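Local coordinates for putative N-acetylmuramoyl-L-alanine amidase,autolysin cwp6 (Peptoclostridium difficile, PDB 5J72), which probably hydrolyses the amide bond between N-acetylmuramic acid and L-alanine in peptidoglycan as a zinc-dependent autolysin, and carries CWB2 modules for anchoring to the cell wall, at residues 542-547 and 576-581; 528-533 and 599-604; 560-565 and 631-636; 513-518 and 593-598. All coordinates share one frame; numbering follows the deposited sequence.

Interaction 1 of 4, residues 542-547 and 576-581; sequences EIYYKV and GIKTRT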
loop_
_atom_site.group_PDB
_atom_site.type_symbol
_atom_site.label_atom_id
_atom_site.label_comp_id
_atom_site.label_asym_id
_atom_site.label_seq_id
_atom_site.Cartn_x
_atom_site.Cartn_y
_atom_site.Cartn_z
ATOM N N GLU A 542 -26.106 -3.130 24.679
ATOM C CA GLU A 542 -26.998 -2.049 25.100
ATOM C C GLU A 542 -26.449 -0.779 24.543
ATOM O O GLU A 542 -25.246 -0.699 24.304
ATOM C CB GLU A 542 -27.067 -1.926 26.628
ATOM C CG GLU A 542 -25.676 -1.797 27.260
ATOM C CD GLU A 542 -25.754 -1.906 28.810
ATOM O OE1 GLU A 542 -26.699 -2.581 29.323
ATOM O OE2 GLU A 542 -24.898 -1.307 29.493
ATOM N N ILE A 543 -27.289 0.190 24.326
ATOM C CA ILE A 543 -26.808 1.442 23.810
ATOM C C ILE A 543 -27.429 2.534 24.666
ATOM O O ILE A 543 -28.623 2.471 24.943
ATOM C CB ILE A 543 -27.238 1.562 22.313
ATOM C CG1 ILE A 543 -26.655 0.326 21.489
ATOM C CG2 ILE A 543 -26.779 2.927 21.745
ATOM C CD1 ILE A 543 -26.941 0.369 20.029
ATOM N N TYR A 544 -26.658 3.535 25.051
ATOM C CA TYR A 544 -27.171 4.672 25.793
ATOM C C TYR A 544 -27.498 5.775 24.877
ATOM O O TYR A 544 -26.730 6.026 23.924
ATOM C CB TYR A 544 -26.112 5.176 26.781
ATOM C CG TYR A 544 -25.972 4.211 27.920
ATOM C CD1 TYR A 544 -25.058 3.182 27.868
ATOM C CD2 TYR A 544 -26.823 4.283 29.029
ATOM C CE1 TYR A 544 -24.983 2.236 28.874
ATOM C CE2 TYR A 544 -26.759 3.341 30.034
ATOM C CZ TYR A 544 -25.840 2.315 29.953
ATOM O OH TYR A 544 -25.780 1.345 30.918
ATOM N N TYR A 545 -28.589 6.493 25.120
ATOM C CA TYR A 545 -28.904 7.612 24.255
ATOM C C TYR A 545 -29.307 8.815 25.160
ATOM O O TYR A 545 -29.325 8.622 26.362
ATOM C CB TYR A 545 -30.002 7.229 23.220
ATOM C CG TYR A 545 -31.321 6.850 23.868
ATOM C CD1 TYR A 545 -31.500 5.595 24.458
ATOM C CD2 TYR A 545 -32.377 7.751 23.912
ATOM C CE1 TYR A 545 -32.702 5.261 25.086
ATOM C CE2 TYR A 545 -33.585 7.418 24.524
ATOM C CZ TYR A 545 -33.741 6.178 25.110
ATOM O OH TYR A 545 -34.951 5.878 25.700
ATOM N N LYS A 546 -29.581 10.000 24.609
ATOM C CA LYS A 546 -29.819 11.169 25.465
ATOM C C LYS A 546 -31.213 11.096 26.151
ATOM O O LYS A 546 -32.211 10.775 25.499
ATOM C CB LYS A 546 -29.727 12.429 24.640
ATOM C CG LYS A 546 -28.357 12.732 24.074
ATOM C CD LYS A 546 -28.373 14.046 23.403
ATOM C CE LYS A 546 -27.021 14.445 22.931
ATOM N NZ LYS A 546 -27.002 15.854 22.370
ATOM N N VAL A 547 -31.264 11.389 27.453
ATOM C CA VAL A 547 -32.521 11.317 28.199
ATOM C C VAL A 547 -33.576 12.220 27.567
ATOM O O VAL A 547 -34.727 11.840 27.551
ATOM C CB VAL A 547 -32.232 11.675 29.691
ATOM C CG1 VAL A 547 -31.920 13.156 29.825
ATOM C CG2 VAL A 547 -33.424 11.272 30.567
ATOM N N GLY A 576 -31.335 -3.812 25.370
ATOM C CA GLY A 576 -32.148 -2.642 25.086
ATOM C C GLY A 576 -31.363 -1.358 25.005
ATOM O O GLY A 576 -30.156 -1.376 25.198
ATOM N N ILE A 577 -32.062 -0.253 24.705
ATOM C CA ILE A 577 -31.476 1.064 24.644
ATOM C C ILE A 577 -31.732 1.658 26.052
ATOM O O ILE A 577 -32.790 1.376 26.641
ATOM C CB ILE A 577 -32.086 1.852 23.486
ATOM C CG1 ILE A 577 -33.615 1.969 23.592
ATOM C CG2 ILE A 577 -31.748 1.114 22.179
ATOM C CD1 ILE A 577 -34.163 3.051 22.671
ATOM N N LYS A 578 -30.810 2.441 26.597
ATOM C CA LYS A 578 -30.948 2.942 27.960
ATOM C C LYS A 578 -30.605 4.399 28.135
ATOM O O LYS A 578 -29.893 4.982 27.305
ATOM C CB LYS A 578 -29.995 2.186 28.819
ATOM C CG LYS A 578 -30.208 0.725 28.900
ATOM C CD LYS A 578 -29.184 0.179 29.838
ATOM C CE LYS A 578 -29.588 -1.138 30.428
ATOM N NZ LYS A 578 -29.594 -2.205 29.415
ATOM N N THR A 579 -31.154 5.045 29.186
ATOM C CA THR A 579 -30.750 6.397 29.489
ATOM C C THR A 579 -30.217 6.307 30.929
ATOM O O THR A 579 -30.507 5.350 31.652
ATOM C CB THR A 579 -31.821 7.448 29.344
ATOM O OG1 THR A 579 -32.874 7.189 30.277
ATOM C CG2 THR A 579 -32.373 7.504 27.981
ATOM N N ARG A 580 -29.406 7.277 31.326
ATOM C CA ARG A 580 -28.834 7.289 32.658
ATOM C C ARG A 580 -28.561 8.747 32.995
ATOM O O ARG A 580 -28.040 9.502 32.173
ATOM C CB ARG A 580 -27.606 6.425 32.701
ATOM C CG ARG A 580 -27.199 6.132 34.119
ATOM C CD ARG A 580 -25.754 5.701 34.199
ATOM N NE ARG A 580 -25.232 5.955 35.543
ATOM C CZ ARG A 580 -24.225 5.281 36.077
ATOM N NH1 ARG A 580 -23.629 4.312 35.393
ATOM N NH2 ARG A 580 -23.796 5.577 37.300
ATOM N N THR A 581 -28.955 9.162 34.216
ATOM C CA THR A 581 -28.807 10.568 34.581
ATOM C C THR A 581 -28.042 10.792 35.876
ATOM O O THR A 581 -27.820 9.874 36.674
ATOM C CB THR A 581 -30.195 11.212 34.765
ATOM O OG1 THR A 581 -30.885 10.421 35.751
ATOM C CG2 THR A 581 -30.995 11.262 33.470
HETATM O O HOH W 1 -28.409 8.928 29.096
HETATM O O HOH W 2 -35.098 3.364 27.276
#
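Glu542 meets Lys578 in a salt bridge, OE1 lying 2.9 Å from NZ, with the ammonium coming from above the carboxylate plane, 43° out of it. A turn at the end of the lysine chain (chi4 69°) brings NZ there; Arg575 is a second partner of Glu542 OE1, and its carbonyl accepts from Lys578 NZ. The other oxygen, OE2, takes the hydroxyl of Tyr544. At Ile543 the parallel pairing sets in: its O receives Lys578 N at 2.7 Å, whereas its own N reaches Gly576 O only weakly. Tyr544 lays its ring against the lysine chain, CE2 standing 3.6 Å from Lys578 CB. Tyr545 donates its N to Lys578 O over 3.0 Å and carries its ring across to Thr579 and Ile577. Thr579 CG2 sits over one face in a CH-pi contact, 3.6 Å from the ring centroid, and Ile577 CD1 touches CE1. Beyond the strands, Val547 CG2 packs on Thr581 CG2 at 3.8 Å. The parallel pair belongs to a beta-alpha-beta unit whose helix, 554-569, covers the face bearing Ile543 and Ile577. The chemistry is thus divided by face: apolar under the helix, and on the face of Tyr544 and Lys578 a charge network that probably steadies the lysine's ammonium group.

Interaction 2 of 4, residues 528-533 and 599-604; sequences SIHYNA and AILVEC. With ZN (zinc ion), chain I.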
loop_
_atom_site.group_PDB
_atom_site.type_symbol
_atom_site.label_atom_id
_atom_site.label_comp_id
_atom_site.label_asym_id
_atom_site.label_seq_id
_atom_site.Cartn_x
_atom_site.Cartn_y
_atom_site.Cartn_z
ATOM N N SER A 528 -20.098 6.863 20.160
ATOM C CA SER A 528 -18.988 6.399 20.969
ATOM C C SER A 528 -19.083 4.899 21.029
ATOM O O SER A 528 -20.184 4.355 21.191
ATOM C CB SER A 528 -19.051 7.075 22.349
ATOM O OG SER A 528 -17.981 6.662 23.184
ATOM N N ILE A 529 -17.961 4.172 20.889
ATOM C CA ILE A 529 -17.989 2.734 20.846
ATOM C C ILE A 529 -17.192 2.220 22.009
ATOM O O ILE A 529 -16.008 2.553 22.150
ATOM C CB ILE A 529 -17.389 2.229 19.474
ATOM C CG1 ILE A 529 -18.366 2.642 18.327
ATOM C CG2 ILE A 529 -17.255 0.690 19.446
ATOM C CD1 ILE A 529 -17.819 2.343 16.926
ATOM N N HIS A 530 -17.829 1.398 22.825
ATOM C CA HIS A 530 -17.250 0.857 24.049
ATOM C C HIS A 530 -17.562 -0.636 24.218
ATOM O O HIS A 530 -18.363 -1.187 23.459
ATOM C CB HIS A 530 -17.842 1.627 25.249
ATOM C CG HIS A 530 -17.262 3.005 25.411
ATOM N ND1 HIS A 530 -16.358 3.317 26.436
ATOM C CD2 HIS A 530 -17.445 4.133 24.666
ATOM C CE1 HIS A 530 -16.034 4.593 26.252
ATOM N NE2 HIS A 530 -16.649 5.142 25.207
ATOM N N TYR A 531 -16.902 -1.303 25.190
ATOM C CA TYR A 531 -17.186 -2.707 25.512
ATOM C C TYR A 531 -17.537 -2.750 27.019
ATOM O O TYR A 531 -16.921 -2.015 27.797
ATOM C CB TYR A 531 -15.995 -3.604 25.179
ATOM C CG TYR A 531 -16.005 -3.969 23.712
ATOM C CD1 TYR A 531 -16.514 -5.190 23.281
ATOM C CD2 TYR A 531 -15.565 -3.066 22.745
ATOM C CE1 TYR A 531 -16.603 -5.497 21.927
ATOM C CE2 TYR A 531 -15.649 -3.367 21.386
ATOM C CZ TYR A 531 -16.174 -4.579 20.981
ATOM O OH TYR A 531 -16.265 -4.873 19.636
ATOM N N ASN A 532 -18.556 -3.543 27.416
ATOM C CA ASN A 532 -19.029 -3.613 28.814
ATOM C C ASN A 532 -18.233 -4.593 29.630
ATOM O O ASN A 532 -17.398 -5.328 29.098
ATOM C CB ASN A 532 -20.482 -4.078 28.885
ATOM C CG ASN A 532 -21.366 -3.031 29.444
ATOM O OD1 ASN A 532 -20.975 -2.361 30.399
ATOM N ND2 ASN A 532 -22.553 -2.778 28.887
ATOM N N ALA A 533 -18.516 -4.601 30.946
ATOM C CA ALA A 533 -17.862 -5.509 31.919
ATOM C C ALA A 533 -18.693 -5.493 33.211
ATOM O O ALA A 533 -19.462 -4.577 33.425
ATOM C CB ALA A 533 -16.424 -5.033 32.241
ATOM N N ALA A 599 -25.944 12.123 19.920
ATOM C CA ALA A 599 -24.862 11.273 20.395
ATOM C C ALA A 599 -25.355 10.083 21.106
ATOM O O ALA A 599 -26.345 10.178 21.821
ATOM C CB ALA A 599 -23.976 12.083 21.362
ATOM N N ILE A 600 -24.708 8.935 20.926
ATOM C CA ILE A 600 -25.064 7.707 21.606
ATOM C C ILE A 600 -23.786 7.021 21.984
ATOM O O ILE A 600 -22.704 7.356 21.454
ATOM C CB ILE A 600 -25.861 6.711 20.749
ATOM C CG1 ILE A 600 -25.050 6.425 19.428
ATOM C CG2 ILE A 600 -27.277 7.323 20.387
ATOM C CD1 ILE A 600 -25.630 5.289 18.655
ATOM N N LEU A 601 -23.894 6.038 22.858
ATOM C CA LEU A 601 -22.754 5.263 23.260
ATOM C C LEU A 601 -23.126 3.819 23.199
ATOM O O LEU A 601 -24.012 3.341 23.904
ATOM C CB LEU A 601 -22.226 5.635 24.651
ATOM C CG LEU A 601 -20.952 4.916 25.129
ATOM C CD1 LEU A 601 -20.196 5.837 26.066
ATOM C CD2 LEU A 601 -21.206 3.607 25.835
ATOM N N VAL A 602 -22.436 3.090 22.334
ATOM C CA VAL A 602 -22.682 1.687 22.107
ATOM C C VAL A 602 -21.812 0.835 22.967
ATOM O O VAL A 602 -20.601 0.995 22.932
ATOM C CB VAL A 602 -22.380 1.329 20.616
ATOM C CG1 VAL A 602 -22.651 -0.155 20.343
ATOM C CG2 VAL A 602 -23.209 2.228 19.683
ATOM N N GLU A 603 -22.421 -0.097 23.769
ATOM C CA GLU A 603 -21.635 -1.067 24.532
ATOM C C GLU A 603 -21.819 -2.324 23.724
ATOM O O GLU A 603 -22.809 -3.065 23.947
ATOM C CB GLU A 603 -22.196 -1.255 25.942
ATOM C CG GLU A 603 -22.063 0.038 26.724
ATOM C CD GLU A 603 -20.682 0.147 27.390
ATOM O OE1 GLU A 603 -19.820 -0.699 27.131
ATOM O OE2 GLU A 603 -20.482 1.086 28.168
ATOM N N CYS A 604 -20.903 -2.582 22.755
ATOM C CA CYS A 604 -21.022 -3.696 21.805
ATOM C C CYS A 604 -21.316 -5.051 22.383
ATOM O O CYS A 604 -22.098 -5.815 21.825
ATOM C CB CYS A 604 -19.742 -3.789 20.970
ATOM S SG CYS A 604 -19.328 -2.230 20.149
HETATM ZN ZN ZN I . -15.841 2.097 28.190
HETATM O O HOH W 3 -17.556 0.886 28.690
HETATM O O HOH W 4 -23.081 -4.313 26.435
HETATM O O HOH W 5 -16.639 3.628 29.481
HETATM O O HOH W 6 -15.253 1.097 30.230
#
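His530 and Leu601 are brought together by different first torsions: the imidazole lies beside its backbone N (chi1 -75°), while Leu601 extends CG away from its own N (chi1 -176°) and puts CD1 over one face of the ring, 3.5 Å from His530 CD2. They project from neighbouring parallel strands in the mixed six-stranded sheet of the zinc-dependent Amidase_3 domain. Four backbone hydrogen bonds join the strands, among them Val602 N to Ser528 O and His530 N to Val602 O, both 2.8 Å. On the face with Ser528 and His530, the histidine binds zinc through ND1, with His460 and Glu477 as the other protein ligands. The face bearing Ile529 and Val602 is largely apolar, with helix 477-494 packing on Ile529 and helix 619-637 on Val602. Ile529 CG2 also touches Cys604 SG at 3.6 Å. Farther along, Cys604 CB lies over one face of the Tyr531 ring, 3.9 Å from its centroid, with SG placed obliquely. Glu603, bent at chi2, stacks its carboxylate on the Asn532 amide, the planes 11° apart. That bend also turns the acid toward the metal's water shell: a zinc-bound water, 2.2 Å from the zinc ion, lies 3.0 Å from Glu603 OE2.

Interaction 3 of 4, residues 560-565 and 631-636; sequences SNILKR and IGIEDT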
loop_
_atom_site.group_PDB
_atom_site.type_symbol
_atom_site.label_atom_id
_atom_site.label_comp_id
_atom_site.label_asym_id
_atom_site.label_seq_id
_atom_site.Cartn_x
_atom_site.Cartn_y
_atom_site.Cartn_z
ATOM N N SER A 560 -31.848 2.550 18.479
ATOM C CA SER A 560 -32.720 1.416 18.087
ATOM C C SER A 560 -32.208 0.782 16.793
ATOM O O SER A 560 -32.093 -0.446 16.734
ATOM C CB SER A 560 -34.157 1.884 17.843
ATOM O OG SER A 560 -34.533 2.686 18.957
ATOM N N ASN A 561 -31.869 1.629 15.790
ATOM C CA ASN A 561 -31.331 1.111 14.502
ATOM C C ASN A 561 -30.060 0.315 14.719
ATOM O O ASN A 561 -29.937 -0.804 14.221
ATOM C CB ASN A 561 -31.051 2.269 13.569
ATOM C CG ASN A 561 -32.285 2.904 13.034
ATOM O OD1 ASN A 561 -33.311 2.231 13.054
ATOM N ND2 ASN A 561 -32.272 4.164 12.578
ATOM N N ILE A 562 -29.072 0.864 15.484
ATOM C CA ILE A 562 -27.778 0.125 15.685
ATOM C C ILE A 562 -27.984 -1.130 16.441
ATOM O O ILE A 562 -27.413 -2.182 16.116
ATOM C CB ILE A 562 -26.768 1.091 16.421
ATOM C CG1 ILE A 562 -26.437 2.267 15.470
ATOM C CG2 ILE A 562 -25.512 0.302 16.873
ATOM C CD1 ILE A 562 -25.806 3.477 16.161
ATOM N N LEU A 563 -28.808 -1.088 17.481
ATOM C CA LEU A 563 -29.046 -2.310 18.260
ATOM C C LEU A 563 -29.664 -3.402 17.332
ATOM O O LEU A 563 -29.285 -4.552 17.354
ATOM C CB LEU A 563 -30.066 -1.913 19.412
ATOM C CG LEU A 563 -30.493 -3.105 20.269
ATOM C CD1 LEU A 563 -29.329 -3.707 21.028
ATOM C CD2 LEU A 563 -31.527 -2.622 21.279
ATOM N N LYS A 564 -30.653 -2.991 16.517
ATOM C CA LYS A 564 -31.271 -3.937 15.564
ATOM C C LYS A 564 -30.167 -4.519 14.652
ATOM O O LYS A 564 -30.051 -5.744 14.534
ATOM C CB LYS A 564 -32.295 -3.163 14.711
ATOM C CG LYS A 564 -33.008 -4.030 13.677
ATOM C CD LYS A 564 -34.147 -3.260 12.977
ATOM C CE LYS A 564 -35.299 -4.218 12.525
ATOM N NZ LYS A 564 -35.969 -3.760 11.255
ATOM N N ARG A 565 -29.319 -3.636 14.032
ATOM C CA ARG A 565 -28.298 -4.207 13.097
ATOM C C ARG A 565 -27.311 -5.124 13.787
ATOM O O ARG A 565 -26.935 -6.145 13.227
ATOM C CB ARG A 565 -27.590 -3.084 12.362
ATOM C CG ARG A 565 -28.559 -2.275 11.466
ATOM C CD ARG A 565 -29.311 -3.183 10.446
ATOM N NE ARG A 565 -29.862 -2.299 9.428
ATOM C CZ ARG A 565 -30.340 -2.717 8.263
ATOM N NH1 ARG A 565 -30.787 -1.841 7.377
ATOM N NH2 ARG A 565 -30.390 -4.011 7.986
ATOM N N ILE A 631 -23.886 0.210 9.545
ATOM C CA ILE A 631 -25.179 0.088 8.792
ATOM C C ILE A 631 -26.288 0.779 9.632
ATOM O O ILE A 631 -27.099 1.534 9.079
ATOM C CB ILE A 631 -25.537 -1.394 8.532
ATOM C CG1 ILE A 631 -24.551 -2.025 7.484
ATOM C CG2 ILE A 631 -27.035 -1.475 7.927
ATOM C CD1 ILE A 631 -24.579 -3.572 7.528
ATOM N N GLY A 632 -26.302 0.520 10.951
ATOM C CA GLY A 632 -27.287 1.169 11.823
ATOM C C GLY A 632 -27.163 2.669 11.761
ATOM O O GLY A 632 -28.148 3.390 11.793
ATOM N N ILE A 633 -25.915 3.204 11.706
ATOM C CA ILE A 633 -25.737 4.646 11.607
ATOM C C ILE A 633 -26.277 5.174 10.246
ATOM O O ILE A 633 -26.939 6.229 10.204
ATOM C CB ILE A 633 -24.225 5.040 11.753
ATOM C CG1 ILE A 633 -23.797 4.747 13.245
ATOM C CG2 ILE A 633 -23.970 6.552 11.360
ATOM C CD1 ILE A 633 -22.214 4.869 13.437
ATOM N N GLU A 634 -25.937 4.479 9.164
ATOM C CA GLU A 634 -26.403 4.869 7.822
ATOM C C GLU A 634 -27.981 4.864 7.826
ATOM O O GLU A 634 -28.588 5.795 7.266
ATOM C CB GLU A 634 -25.872 3.867 6.809
ATOM C CG GLU A 634 -26.500 4.071 5.436
ATOM C CD GLU A 634 -26.085 2.966 4.460
ATOM O OE1 GLU A 634 -26.055 1.783 4.846
ATOM O OE2 GLU A 634 -25.782 3.326 3.306
ATOM N N ASP A 635 -28.596 3.853 8.423
ATOM C CA ASP A 635 -30.050 3.808 8.573
ATOM C C ASP A 635 -30.559 5.081 9.139
ATOM O O ASP A 635 -31.598 5.600 8.699
ATOM C CB ASP A 635 -30.496 2.759 9.583
ATOM C CG ASP A 635 -30.321 1.350 9.119
ATOM O OD1 ASP A 635 -30.241 1.132 7.898
ATOM O OD2 ASP A 635 -30.284 0.440 9.977
ATOM N N THR A 636 -29.856 5.593 10.119
ATOM C CA THR A 636 -30.245 6.781 10.819
ATOM C C THR A 636 -29.988 8.074 10.099
ATOM O O THR A 636 -30.905 8.911 10.069
ATOM C CB THR A 636 -29.499 6.795 12.185
ATOM O OG1 THR A 636 -29.739 5.566 12.861
ATOM C CG2 THR A 636 -29.978 7.924 13.077
HETATM O O HOH W 7 -34.201 5.665 11.003
HETATM O O HOH W 8 -32.037 -0.958 11.550
#
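Arg565 grips Asp635 side-on in a two-pronged salt bridge, NE to OD2 at 2.8 Å and NH1 to OD1 at 3.1 Å. Both acceptors lie within 9° of the guanidinium plane, and OD2 uses its syn lone pair, so the two flat groups meet nearly coplanar. Arg565 CG stands beside Gly632 N, and the bend at chi2 (-56°) then turns the chain toward the acid. Its remaining nitrogen, NH2, pairs with Glu568, and a water donates to Asp635 OD2.

One turn earlier, Asn561 ND2 donates to Thr636 OG1 at 2.9 Å, a nearly straight bond in the amide plane. That hydroxyl in turn gives its proton to Gly632 O, one turn back in its own helix, so the carbonyl receives OG1 and the Thr636 N from opposite faces.

Between these two polar links the backbones come very close: the CA atoms of Ile562 and Gly632 are 4.0 Å apart, and Gly632 has no side chain where they meet. Over these segments the helix axes approach to 7.7 Å and run at 145°, roughly antiparallel. Ile631 CG2 covers one face of the guanidinium, 3.3 Å from Arg565 NE. On the inner side, Ile562 CD1 meets Ile633 CG1 at 3.8 Å, the two side chains lying side by side.

Helices 554-569 and 619-637 thus pack together beside the sheet of the amidase domain. Ile562 also rests on Ile543 of strand 541-544 and on Ile600 and Val602 of strand 599-606, while Ile631 and Ile633 reach helix 477-494.

Interaction 4 of 4, residues 513-518 and 593-598; sequences ERTALS and RNNNYP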
loop_
_atom_site.group_PDB
_atom_site.type_symbol
_atom_site.label_atom_id
_atom_site.label_comp_id
_atom_site.label_asym_id
_atom_site.label_seq_id
_atom_site.Cartn_x
_atom_site.Cartn_y
_atom_site.Cartn_z
ATOM N N GLU A 513 -12.106 16.377 25.145
ATOM C CA GLU A 513 -11.535 16.636 23.795
ATOM C C GLU A 513 -12.453 15.974 22.684
ATOM O O GLU A 513 -12.730 16.568 21.636
ATOM C CB GLU A 513 -10.113 16.044 23.695
ATOM C CG GLU A 513 -9.534 16.508 22.365
ATOM C CD GLU A 513 -8.048 16.211 22.170
ATOM O OE1 GLU A 513 -7.406 15.569 23.057
ATOM O OE2 GLU A 513 -7.537 16.628 21.084
ATOM N N ARG A 514 -12.935 14.749 22.957
ATOM C CA ARG A 514 -13.822 14.046 22.014
ATOM C C ARG A 514 -15.045 14.853 21.827
ATOM O O ARG A 514 -15.542 14.987 20.701
ATOM C CB ARG A 514 -14.148 12.668 22.573
ATOM C CG ARG A 514 -12.876 11.830 22.759
ATOM C CD ARG A 514 -13.141 10.705 23.733
ATOM N NE ARG A 514 -11.915 10.063 24.188
ATOM C CZ ARG A 514 -11.546 8.828 23.865
ATOM N NH1 ARG A 514 -12.288 8.099 23.027
ATOM N NH2 ARG A 514 -10.463 8.293 24.409
ATOM N N THR A 515 -15.605 15.407 22.938
ATOM C CA THR A 515 -16.815 16.207 22.791
ATOM C C THR A 515 -16.552 17.520 22.087
ATOM O O THR A 515 -17.369 17.934 21.248
ATOM C CB THR A 515 -17.467 16.468 24.176
ATOM O OG1 THR A 515 -17.496 15.203 24.879
ATOM C CG2 THR A 515 -18.895 16.920 24.015
ATOM N N ALA A 516 -15.430 18.190 22.387
ATOM C CA ALA A 516 -15.132 19.471 21.704
ATOM C C ALA A 516 -15.058 19.226 20.213
ATOM O O ALA A 516 -15.558 20.026 19.426
ATOM C CB ALA A 516 -13.797 20.038 22.170
ATOM N N LEU A 517 -14.454 18.085 19.823
ATOM C CA LEU A 517 -14.334 17.735 18.418
ATOM C C LEU A 517 -15.691 17.611 17.835
ATOM O O LEU A 517 -15.954 18.143 16.744
ATOM C CB LEU A 517 -13.571 16.409 18.227
ATOM C CG LEU A 517 -13.373 15.987 16.763
ATOM C CD1 LEU A 517 -12.602 17.097 15.999
ATOM C CD2 LEU A 517 -12.595 14.702 16.710
ATOM N N SER A 518 -16.586 16.898 18.520
ATOM C CA SER A 518 -17.962 16.735 17.997
ATOM C C SER A 518 -18.622 18.093 17.787
ATOM O O SER A 518 -19.246 18.344 16.765
ATOM C CB SER A 518 -18.798 15.948 19.000
ATOM O OG SER A 518 -20.044 15.594 18.428
ATOM N N ARG A 593 -24.040 14.285 27.537
ATOM C CA ARG A 593 -24.450 15.522 28.217
ATOM C C ARG A 593 -23.852 16.747 27.620
ATOM O O ARG A 593 -24.524 17.767 27.506
ATOM C CB ARG A 593 -24.064 15.404 29.714
ATOM C CG ARG A 593 -24.426 16.686 30.553
ATOM C CD ARG A 593 -24.062 16.426 32.041
ATOM N NE ARG A 593 -22.612 16.506 32.240
ATOM C CZ ARG A 593 -21.786 15.474 32.401
ATOM N NH1 ARG A 593 -22.258 14.229 32.423
ATOM N NH2 ARG A 593 -20.475 15.677 32.497
ATOM N N ASN A 594 -22.599 16.686 27.199
ATOM C CA ASN A 594 -21.954 17.888 26.694
ATOM C C ASN A 594 -21.875 17.997 25.187
ATOM O O ASN A 594 -21.194 18.871 24.652
ATOM C CB ASN A 594 -20.519 17.945 27.269
ATOM C CG ASN A 594 -20.570 18.287 28.723
ATOM O OD1 ASN A 594 -21.331 19.188 29.083
ATOM N ND2 ASN A 594 -19.878 17.592 29.619
ATOM N N ASN A 595 -22.546 17.122 24.504
ATOM C CA ASN A 595 -22.538 17.168 23.037
ATOM C C ASN A 595 -23.720 18.048 22.518
ATOM O O ASN A 595 -24.858 17.786 22.900
ATOM C CB ASN A 595 -22.741 15.735 22.526
ATOM C CG ASN A 595 -21.989 15.465 21.269
ATOM O OD1 ASN A 595 -22.058 16.271 20.323
ATOM N ND2 ASN A 595 -21.248 14.366 21.205
ATOM N N ASN A 596 -23.469 19.027 21.655
ATOM C CA ASN A 596 -24.581 19.834 21.125
ATOM C C ASN A 596 -25.228 19.105 19.947
ATOM O O ASN A 596 -26.158 19.637 19.354
ATOM C CB ASN A 596 -24.077 21.163 20.635
ATOM C CG ASN A 596 -23.521 21.986 21.754
ATOM O OD1 ASN A 596 -22.583 22.756 21.529
ATOM N ND2 ASN A 596 -24.038 21.891 22.962
ATOM N N TYR A 597 -24.726 17.890 19.590
ATOM C CA TYR A 597 -25.260 17.145 18.457
ATOM C C TYR A 597 -25.737 15.806 18.900
ATOM O O TYR A 597 -25.397 15.360 20.005
ATOM C CB TYR A 597 -24.188 17.069 17.337
ATOM C CG TYR A 597 -23.910 18.482 16.903
ATOM C CD1 TYR A 597 -24.724 19.111 15.966
ATOM C CD2 TYR A 597 -22.946 19.240 17.533
ATOM C CE1 TYR A 597 -24.591 20.464 15.689
ATOM C CE2 TYR A 597 -22.804 20.600 17.264
ATOM C CZ TYR A 597 -23.631 21.206 16.339
ATOM O OH TYR A 597 -23.496 22.547 16.064
ATOM N N PRO A 598 -26.557 15.128 18.095
ATOM C CA PRO A 598 -27.062 13.805 18.491
ATOM C C PRO A 598 -25.868 12.837 18.795
ATOM O O PRO A 598 -24.951 12.731 17.995
ATOM C CB PRO A 598 -27.887 13.363 17.271
ATOM C CG PRO A 598 -28.108 14.550 16.496
ATOM C CD PRO A 598 -26.886 15.417 16.697
#
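Ser518 OG donates to Asn595 OD1 over 2.8 Å, arriving in the carbonyl plane on a lone pair, with a C=O...donor angle of 108°. The serine hydroxyl extends opposite its backbone N (chi1 -170°), which carries it off helix 511-521 toward the loop. One turn earlier on the helix, Thr515 points its methyl rather than its hydroxyl across the gap: CG2 stands 3.1 Å from Asn594 O and 3.8 Å from Asn594 CB. The threonine OG1 is turned back to its own helix, where it bonds to Leu511 O. Farther along the loop, Tyr597 brings CD2 to 3.9 Å from Ser518 O, an oblique approach to the ring.

What fixes Asn595 is a second set of bonds. Asn595 OD1 also accepts the backbone N of Tyr597 at 3.2 Å, so two donors hold this oxygen, and ND2 is tied to Val591 O in the preceding short helix. With both ends of the amide engaged, its rotation is probably set firmly. Around this, Asn519 receives the Asn596 N on its side chain, Phe526 packs against Ser518 and Asn595, and Lys546 NZ donates to the carbonyls of Asn595 and Tyr597.

The Asn595 OD1 bond to the N two residues on defines an Asx turn. It shapes the chain where it leaves helix 590-593 for strand 599-606, and the serine pins that turn to helix 511-521.

All four contacts lie in the amidase domain, around its six-stranded sheet. Interactions 1 and 2 have centres 10 Å apart and share that sheet: strands 541-544 and 599-606 are neighbours, so the strand pair that includes zinc ligand His530 is linked through them to the outermost strand, 574-578. Interaction 3 lies, centre to centre, about 15 Å from interaction 1 and 14 Å from interaction 2, its Ile562 packing on both. Interaction 4 is 15 Å from interaction 2 between centres, its segments leading into strand 525-532 by a short loop and directly into 599-606. Along the chain, 542-547 and 576-581 fall between the segments of interactions 2 and 4, whereas interaction 3 alternates with the others, knitting distant sequence into one domain that carries the zinc site.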